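Local coordinates for ESX secretion system protein EccC (Thermomonospora curvata, PDB 4NH0) that forms part of the ESX (type VII) specialized secretion system, which exports proteins including EsxA and EsxB, and has weak intrinsic ATPase activity, at residues P334-K345 with P417-E428. Residues are numbered along the deposited sequence; the frame is centred on the assembly and turned at random.
Sequences PEVLNFVLVDFK and PTLFIVLDEFSE
Val-342 bonds both ways to strand 418-424: its N donates to Val-422 O at 2.7 Å, and its O accepts from Asp-424 N. Asn-338 (to Thr-418 and Phe-420) and Val-340 (to Phe-420 and Val-422) bond in the same two-way fashion, as parallel strands require, and Phe-344 N to Asp-424 O (3.3 Å) carries the pairing past the strand end. There the carboxylates of Asp-343 and Asp-424 lie side by side, their planes only 14° apart and OD2 of one 4.0 Å from OD2 of the other. Asp-424 is salt-bridged to Lys-317 of the predicted Walker A site, which probably eases this like-charge pairing. Asp-343 OD1 accepts from Lys-345 N, met from above the carboxylate plane, in an Asx turn. Without the carboxylate, as with an alanine here, Lys-345 N would probably lose this acceptor and the Asx turn its closing bond. Beyond it, Lys-345 NZ reaches Glu-428 OE1 in a long salt bridge (3.9 Å).

Packing alternates between the two sheet faces. Phe-339 and Phe-420 meet edge to edge, CE1 against CD2 at 3.5 Å, both touching Leu-328 of helix 317-329; with CG anti to the backbone N (chi1 -165°), the Phe-420 ring has Val-422 CG2 over one face, displaced toward its rim. On the other face Val-340 CG2 packs against Leu-419 CD1 (3.7 Å), where Leu-419 and Val-342 also touch helix 371-394. Strand 418-424, an apolar run closing in Asp-424 and then Glu-425, fits the Walker B pattern of P-loop ATPases; Asp-424 meets the P-loop lysine, and Glu-425 is the inferred active-site residue.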
ATOM      1  N   PRO A 334       2.324 -40.037 -19.863  1.00 80.98           N
ATOM      2  CA  PRO A 334       1.847 -38.684 -19.557  1.00 76.42           C
ATOM      3  C   PRO A 334       1.711 -37.843 -20.820  1.00 86.24           C
ATOM      4  O   PRO A 334       1.040 -36.812 -20.821  1.00 82.55           O
ATOM      5  CB  PRO A 334       2.940 -38.123 -18.642  1.00 73.49           C
ATOM      6  CG  PRO A 334       3.601 -39.321 -18.063  1.00 73.63           C
ATOM      7  CD  PRO A 334       3.565 -40.358 -19.138  1.00 71.32           C
ATOM      8  N   GLU A 335       2.352 -38.303 -21.887  1.00 81.90           N
ATOM      9  CA  GLU A 335       2.308 -37.645 -23.183  1.00 81.02           C
ATOM     10  C   GLU A 335       0.904 -37.679 -23.779  1.00 84.10           C
ATOM     11  O   GLU A 335       0.524 -36.793 -24.542  1.00 83.41           O
ATOM     12  CB  GLU A 335       3.305 -38.312 -24.133  1.00 90.34           C
ATOM     13  CG  GLU A 335       3.679 -37.493 -25.353  1.00 99.49           C
ATOM     14  CD  GLU A 335       4.871 -38.073 -26.090  1.00115.22           C
ATOM     15  OE1 GLU A 335       4.721 -38.443 -27.273  1.00125.61           O
ATOM     16  OE2 GLU A 335       5.959 -38.164 -25.483  1.00100.33           O
ATOM     17  N   VAL A 336       0.132 -38.702 -23.422  1.00 82.00           N
ATOM     18  CA  VAL A 336      -1.197 -38.889 -23.996  1.00 72.32           C
ATOM     19  C   VAL A 336      -2.313 -38.877 -22.955  1.00 74.75           C
ATOM     20  O   VAL A 336      -3.488 -38.982 -23.304  1.00 70.17           O
ATOM     21  CB  VAL A 336      -1.284 -40.212 -24.777  1.00 67.14           C
ATOM     22  CG1 VAL A 336      -0.321 -40.200 -25.950  1.00 81.76           C
ATOM     23  CG2 VAL A 336      -1.001 -41.389 -23.859  1.00 74.25           C
ATOM     24  N   LEU A 337      -1.954 -38.739 -21.683  1.00 77.57           N
ATOM     25  CA  LEU A 337      -2.956 -38.749 -20.621  1.00 72.20           C
ATOM     26  C   LEU A 337      -2.528 -37.963 -19.385  1.00 74.12           C
ATOM     27  O   LEU A 337      -1.470 -38.218 -18.811  1.00 63.54           O
ATOM     28  CB  LEU A 337      -3.285 -40.189 -20.226  1.00 59.35           C
ATOM     29  CG  LEU A 337      -4.334 -40.363 -19.129  1.00 50.38           C
ATOM     30  CD1 LEU A 337      -5.641 -39.709 -19.537  1.00 57.16           C
ATOM     31  CD2 LEU A 337      -4.544 -41.834 -18.823  1.00 53.83           C
ATOM     32  N   ASN A 338      -3.363 -37.012 -18.978  1.00 62.71           N
ATOM     33  CA  ASN A 338      -3.130 -36.250 -17.756  1.00 64.51           C
ATOM     34  C   ASN A 338      -4.335 -36.303 -16.822  1.00 67.23           C
ATOM     35  O   ASN A 338      -5.475 -36.398 -17.274  1.00 70.36           O
ATOM     36  CB  ASN A 338      -2.788 -34.796 -18.084  1.00 65.55           C
ATOM     37  CG  ASN A 338      -1.378 -34.635 -18.615  1.00 78.74           C
ATOM     38  OD1 ASN A 338      -0.560 -35.548 -18.523  1.00 77.56           O
ATOM     39  ND2 ASN A 338      -1.084 -33.464 -19.168  1.00 64.31           N
ATOM     40  N   PHE A 339      -4.077 -36.236 -15.519  1.00 71.09           N
ATOM     41  CA  PHE A 339      -5.141 -36.337 -14.525  1.00 66.86           C
ATOM     42  C   PHE A 339      -5.367 -35.039 -13.760  1.00 58.86           C
ATOM     43  O   PHE A 339      -4.438 -34.268 -13.529  1.00 69.11           O
ATOM     44  CB  PHE A 339      -4.836 -37.451 -13.521  1.00 75.04           C
ATOM     45  CG  PHE A 339      -4.830 -38.827 -14.118  1.00 75.80           C
ATOM     46  CD1 PHE A 339      -6.017 -39.463 -14.434  1.00 69.67           C
ATOM     47  CD2 PHE A 339      -3.639 -39.492 -14.339  1.00 63.65           C
ATOM     48  CE1 PHE A 339      -6.013 -40.732 -14.977  1.00 74.37           C
ATOM     49  CE2 PHE A 339      -3.629 -40.760 -14.882  1.00 64.31           C
ATOM     50  CZ  PHE A 339      -4.817 -41.381 -15.201  1.00 75.62           C
ATOM     51  N   VAL A 340      -6.617 -34.810 -13.376  1.00 59.66           N
ATOM     52  CA  VAL A 340      -6.956 -33.778 -12.406  1.00 56.04           C
ATOM     53  C   VAL A 340      -7.764 -34.433 -11.295  1.00 71.31           C
ATOM     54  O   VAL A 340      -8.960 -34.678 -11.443  1.00 74.91           O
ATOM     55  CB  VAL A 340      -7.756 -32.623 -13.030  1.00 63.59           C
ATOM     56  CG1 VAL A 340      -8.152 -31.619 -11.960  1.00 61.33           C
ATOM     57  CG2 VAL A 340      -6.944 -31.944 -14.115  1.00 65.43           C
ATOM     58  N   LEU A 341      -7.094 -34.733 -10.189  1.00 60.50           N
ATOM     59  CA  LEU A 341      -7.711 -35.475  -9.100  1.00 56.73           C
ATOM     60  C   LEU A 341      -8.284 -34.534  -8.049  1.00 58.67           C
ATOM     61  O   LEU A 341      -7.550 -33.795  -7.396  1.00 70.84           O
ATOM     62  CB  LEU A 341      -6.693 -36.427  -8.477  1.00 62.50           C
ATOM     63  CG  LEU A 341      -5.973 -37.295  -9.511  1.00 61.42           C
ATOM     64  CD1 LEU A 341      -4.915 -38.169  -8.861  1.00 65.94           C
ATOM     65  CD2 LEU A 341      -6.972 -38.140 -10.285  1.00 63.67           C
ATOM     66  N   VAL A 342      -9.604 -34.567  -7.892  1.00 59.47           N
ATOM     67  CA  VAL A 342     -10.293 -33.639  -7.007  1.00 61.23           C
ATOM     68  C   VAL A 342     -11.140 -34.354  -5.959  1.00 71.98           C
ATOM     69  O   VAL A 342     -11.930 -35.238  -6.284  1.00 68.85           O
ATOM     70  CB  VAL A 342     -11.200 -32.683  -7.806  1.00 65.25           C
ATOM     71  CG1 VAL A 342     -11.898 -31.707  -6.876  1.00 66.67           C
ATOM     72  CG2 VAL A 342     -10.393 -31.939  -8.856  1.00 62.52           C
ATOM     73  N   ASP A 343     -10.964 -33.966  -4.700  1.00 75.97           N
ATOM     74  CA  ASP A 343     -11.806 -34.457  -3.616  1.00 86.27           C
ATOM     75  C   ASP A 343     -12.361 -33.272  -2.835  1.00 82.51           C
ATOM     76  O   ASP A 343     -11.604 -32.454  -2.318  1.00 84.77           O
ATOM     77  CB  ASP A 343     -11.022 -35.391  -2.693  1.00102.40           C
ATOM     78  CG  ASP A 343     -11.925 -36.250  -1.826  1.00101.25           C
ATOM     79  OD1 ASP A 343     -13.109 -35.895  -1.654  1.00 91.74           O
ATOM     80  OD2 ASP A 343     -11.448 -37.286  -1.315  1.00 98.31           O
ATOM     81  N   PHE A 344     -13.685 -33.182  -2.757  1.00 76.89           N
ATOM     82  CA  PHE A 344     -14.335 -32.062  -2.084  1.00 80.28           C
ATOM     83  C   PHE A 344     -14.040 -32.053  -0.589  1.00 89.98           C
ATOM     84  O   PHE A 344     -13.778 -31.001  -0.007  1.00103.86           O
ATOM     85  CB  PHE A 344     -15.845 -32.100  -2.318  1.00 93.86           C
ATOM     86  CG  PHE A 344     -16.595 -31.028  -1.583  1.00 93.11           C
ATOM     87  CD1 PHE A 344     -16.497 -29.705  -1.974  1.00 89.67           C
ATOM     88  CD2 PHE A 344     -17.401 -31.344  -0.504  1.00105.64           C
ATOM     89  CE1 PHE A 344     -17.185 -28.716  -1.301  1.00 93.96           C
ATOM     90  CE2 PHE A 344     -18.092 -30.359   0.173  1.00109.35           C
ATOM     91  CZ  PHE A 344     -17.983 -29.043  -0.227  1.00102.21           C
ATOM     92  N   LYS A 345     -14.087 -33.230   0.027  1.00 86.88           N
ATOM     93  CA  LYS A 345     -13.783 -33.356   1.447  1.00 93.01           C
ATOM     94  C   LYS A 345     -12.359 -33.872   1.639  1.00 92.09           C
ATOM     95  O   LYS A 345     -11.729 -34.342   0.692  1.00 98.38           O
ATOM     96  CB  LYS A 345     -14.794 -34.277   2.134  1.00 98.53           C
ATOM     97  CG  LYS A 345     -16.241 -33.982   1.756  1.00 94.46           C
ATOM     98  CD  LYS A 345     -17.226 -34.726   2.644  1.00 87.80           C
ATOM     99  CE  LYS A 345     -16.897 -34.538   4.118  1.00 90.93           C
ATOM    100  NZ  LYS A 345     -17.963 -35.089   5.000  1.00 98.51           N
ATOM    101  N   PRO A 417      -2.504 -34.309 -24.571  1.00 82.36           N
ATOM    102  CA  PRO A 417      -3.063 -35.478 -23.887  1.00 77.49           C
ATOM    103  C   PRO A 417      -4.533 -35.303 -23.545  1.00 72.68           C
ATOM    104  O   PRO A 417      -4.978 -34.179 -23.332  1.00 73.36           O
ATOM    105  CB  PRO A 417      -2.220 -35.563 -22.617  1.00 75.02           C
ATOM    106  CG  PRO A 417      -1.849 -34.156 -22.338  1.00 76.20           C
ATOM    107  CD  PRO A 417      -1.632 -33.522 -23.681  1.00 81.45           C
ATOM    108  N   THR A 418      -5.279 -36.401 -23.495  1.00 72.19           N
ATOM    109  CA  THR A 418      -6.654 -36.348 -23.021  1.00 74.85           C
ATOM    110  C   THR A 418      -6.643 -36.062 -21.528  1.00 65.49           C
ATOM    111  O   THR A 418      -5.734 -36.489 -20.817  1.00 62.86           O
ATOM    112  CB  THR A 418      -7.416 -37.655 -23.292  1.00 68.15           C
ATOM    113  OG1 THR A 418      -6.711 -38.753 -22.703  1.00 83.10           O
ATOM    114  CG2 THR A 418      -7.554 -37.894 -24.785  1.00 76.59           C
ATOM    115  N   LEU A 419      -7.645 -35.333 -21.054  1.00 58.43           N
ATOM    116  CA  LEU A 419      -7.704 -34.973 -19.645  1.00 51.77           C
ATOM    117  C   LEU A 419      -8.771 -35.772 -18.913  1.00 65.17           C
ATOM    118  O   LEU A 419      -9.944 -35.743 -19.281  1.00 65.16           O
ATOM    119  CB  LEU A 419      -7.968 -33.477 -19.486  1.00 67.57           C
ATOM    120  CG  LEU A 419      -7.867 -32.957 -18.053  1.00 64.19           C
ATOM    121  CD1 LEU A 419      -6.481 -33.228 -17.501  1.00 53.45           C
ATOM    122  CD2 LEU A 419      -8.189 -31.474 -17.992  1.00 62.00           C
ATOM    123  N   PHE A 420      -8.355 -36.490 -17.875  1.00 65.62           N
ATOM    124  CA  PHE A 420      -9.285 -37.247 -17.050  1.00 57.61           C
ATOM    125  C   PHE A 420      -9.501 -36.532 -15.724  1.00 55.90           C
ATOM    126  O   PHE A 420      -8.568 -36.364 -14.941  1.00 64.84           O
ATOM    127  CB  PHE A 420      -8.770 -38.666 -16.809  1.00 62.30           C
ATOM    128  CG  PHE A 420      -9.812 -39.605 -16.272  1.00 58.98           C
ATOM    129  CD1 PHE A 420     -11.159 -39.328 -16.423  1.00 62.86           C
ATOM    130  CD2 PHE A 420      -9.443 -40.761 -15.605  1.00 55.76           C
ATOM    131  CE1 PHE A 420     -12.118 -40.188 -15.927  1.00 65.46           C
ATOM    132  CE2 PHE A 420     -10.398 -41.624 -15.106  1.00 63.87           C
ATOM    133  CZ  PHE A 420     -11.737 -41.336 -15.268  1.00 66.95           C
ATOM    134  N   ILE A 421     -10.735 -36.109 -15.478  1.00 57.50           N
ATOM    135  CA  ILE A 421     -11.058 -35.385 -14.256  1.00 57.10           C
ATOM    136  C   ILE A 421     -11.852 -36.255 -13.291  1.00 63.69           C
ATOM    137  O   ILE A 421     -12.955 -36.698 -13.602  1.00 57.95           O
ATOM    138  CB  ILE A 421     -11.855 -34.108 -14.556  1.00 64.45           C
ATOM    139  CG1 ILE A 421     -11.103 -33.240 -15.565  1.00 67.47           C
ATOM    140  CG2 ILE A 421     -12.116 -33.334 -13.276  1.00 55.26           C
ATOM    141  CD1 ILE A 421     -11.838 -31.977 -15.945  1.00 58.24           C
ATOM    142  N   VAL A 422     -11.279 -36.493 -12.117  1.00 60.36           N
ATOM    143  CA  VAL A 422     -11.928 -37.301 -11.095  1.00 55.90           C
ATOM    144  C   VAL A 422     -12.344 -36.436  -9.912  1.00 67.96           C
ATOM    145  O   VAL A 422     -11.513 -36.058  -9.088  1.00 82.08           O
ATOM    146  CB  VAL A 422     -11.007 -38.429 -10.604  1.00 54.63           C
ATOM    147  CG1 VAL A 422     -11.760 -39.358  -9.670  1.00 48.63           C
ATOM    148  CG2 VAL A 422     -10.446 -39.201 -11.784  1.00 53.10           C
ATOM    149  N   LEU A 423     -13.634 -36.123  -9.833  1.00 57.94           N
ATOM    150  CA  LEU A 423     -14.147 -35.290  -8.754  1.00 63.42           C
ATOM    151  C   LEU A 423     -14.936 -36.134  -7.760  1.00 70.83           C
ATOM    152  O   LEU A 423     -16.032 -36.603  -8.064  1.00 79.53           O
ATOM    153  CB  LEU A 423     -15.021 -34.164  -9.317  1.00 61.33           C
ATOM    154  CG  LEU A 423     -15.173 -32.879  -8.497  1.00 62.75           C
ATOM    155  CD1 LEU A 423     -15.725 -31.766  -9.369  1.00 52.38           C
ATOM    156  CD2 LEU A 423     -16.062 -33.076  -7.279  1.00 68.75           C
ATOM    157  N   ASP A 424     -14.373 -36.321  -6.572  1.00 72.22           N
ATOM    158  CA  ASP A 424     -15.035 -37.089  -5.526  1.00 79.34           C
ATOM    159  C   ASP A 424     -15.956 -36.191  -4.706  1.00 85.66           C
ATOM    160  O   ASP A 424     -15.698 -34.997  -4.561  1.00 85.60           O
ATOM    161  CB  ASP A 424     -14.004 -37.762  -4.618  1.00 83.18           C
ATOM    162  CG  ASP A 424     -14.575 -38.948  -3.862  1.00 88.67           C
ATOM    163  OD1 ASP A 424     -15.814 -39.051  -3.752  1.00 91.38           O
ATOM    164  OD2 ASP A 424     -13.781 -39.781  -3.376  1.00 82.51           O
ATOM    165  N   GLU A 425     -17.030 -36.779  -4.183  1.00 95.57           N
ATOM    166  CA  GLU A 425     -17.996 -36.072  -3.343  1.00 85.84           C
ATOM    167  C   GLU A 425     -18.597 -34.853  -4.034  1.00 83.75           C
ATOM    168  O   GLU A 425     -18.740 -33.794  -3.425  1.00 93.93           O
ATOM    169  CB  GLU A 425     -17.346 -35.645  -2.024  1.00 86.54           C
ATOM    170  CG  GLU A 425     -16.902 -36.803  -1.154  1.00104.91           C
ATOM    171  CD  GLU A 425     -18.041 -37.736  -0.807  1.00112.95           C
ATOM    172  OE1 GLU A 425     -17.774 -38.929  -0.557  1.00104.35           O
ATOM    173  OE2 GLU A 425     -19.204 -37.277  -0.785  1.00 98.96           O
ATOM    174  N   PHE A 426     -18.955 -35.009  -5.304  1.00 81.77           N
ATOM    175  CA  PHE A 426     -19.539 -33.912  -6.065  1.00 77.90           C
ATOM    176  C   PHE A 426     -20.951 -33.604  -5.581  1.00 83.72           C
ATOM    177  O   PHE A 426     -21.478 -32.520  -5.829  1.00 86.69           O
ATOM    178  CB  PHE A 426     -19.556 -34.241  -7.556  1.00 85.56           C
ATOM    179  CG  PHE A 426     -20.645 -35.192  -7.956  1.00 84.54           C
ATOM    180  CD1 PHE A 426     -20.529 -36.547  -7.698  1.00 90.02           C
ATOM    181  CD2 PHE A 426     -21.782 -34.733  -8.598  1.00 70.94           C
ATOM    182  CE1 PHE A 426     -21.529 -37.423  -8.066  1.00 94.83           C
ATOM    183  CE2 PHE A 426     -22.784 -35.603  -8.968  1.00 73.14           C
ATOM    184  CZ  PHE A 426     -22.657 -36.950  -8.703  1.00 87.46           C
ATOM    185  N   SER A 427     -21.559 -34.565  -4.894  1.00 95.56           N
ATOM    186  CA  SER A 427     -22.913 -34.402  -4.380  1.00104.10           C
ATOM    187  C   SER A 427     -22.971 -33.331  -3.299  1.00105.58           C
ATOM    188  O   SER A 427     -23.790 -32.415  -3.367  1.00108.12           O
ATOM    189  CB  SER A 427     -23.442 -35.726  -3.832  1.00111.75           C
ATOM    190  OG  SER A 427     -24.737 -35.572  -3.280  1.00105.12           O
ATOM    191  N   GLU A 428     -22.100 -33.448  -2.302  1.00 96.51           N
ATOM    192  CA  GLU A 428     -22.059 -32.471  -1.222  1.00103.43           C
ATOM    193  C   GLU A 428     -21.262 -31.237  -1.631  1.00 96.27           C
ATOM    194  O   GLU A 428     -21.101 -30.302  -0.847  1.00 96.84           O
ATOM    195  CB  GLU A 428     -21.475 -33.091   0.048  1.00103.42           C
ATOM    196  CG  GLU A 428     -22.496 -33.252   1.166  1.00116.48           C
ATOM    197  CD  GLU A 428     -21.906 -33.862   2.421  1.00121.99           C
ATOM    198  OE1 GLU A 428     -20.754 -34.340   2.368  1.00115.70           O
ATOM    199  OE2 GLU A 428     -22.596 -33.862   3.463  1.00118.68           O
TER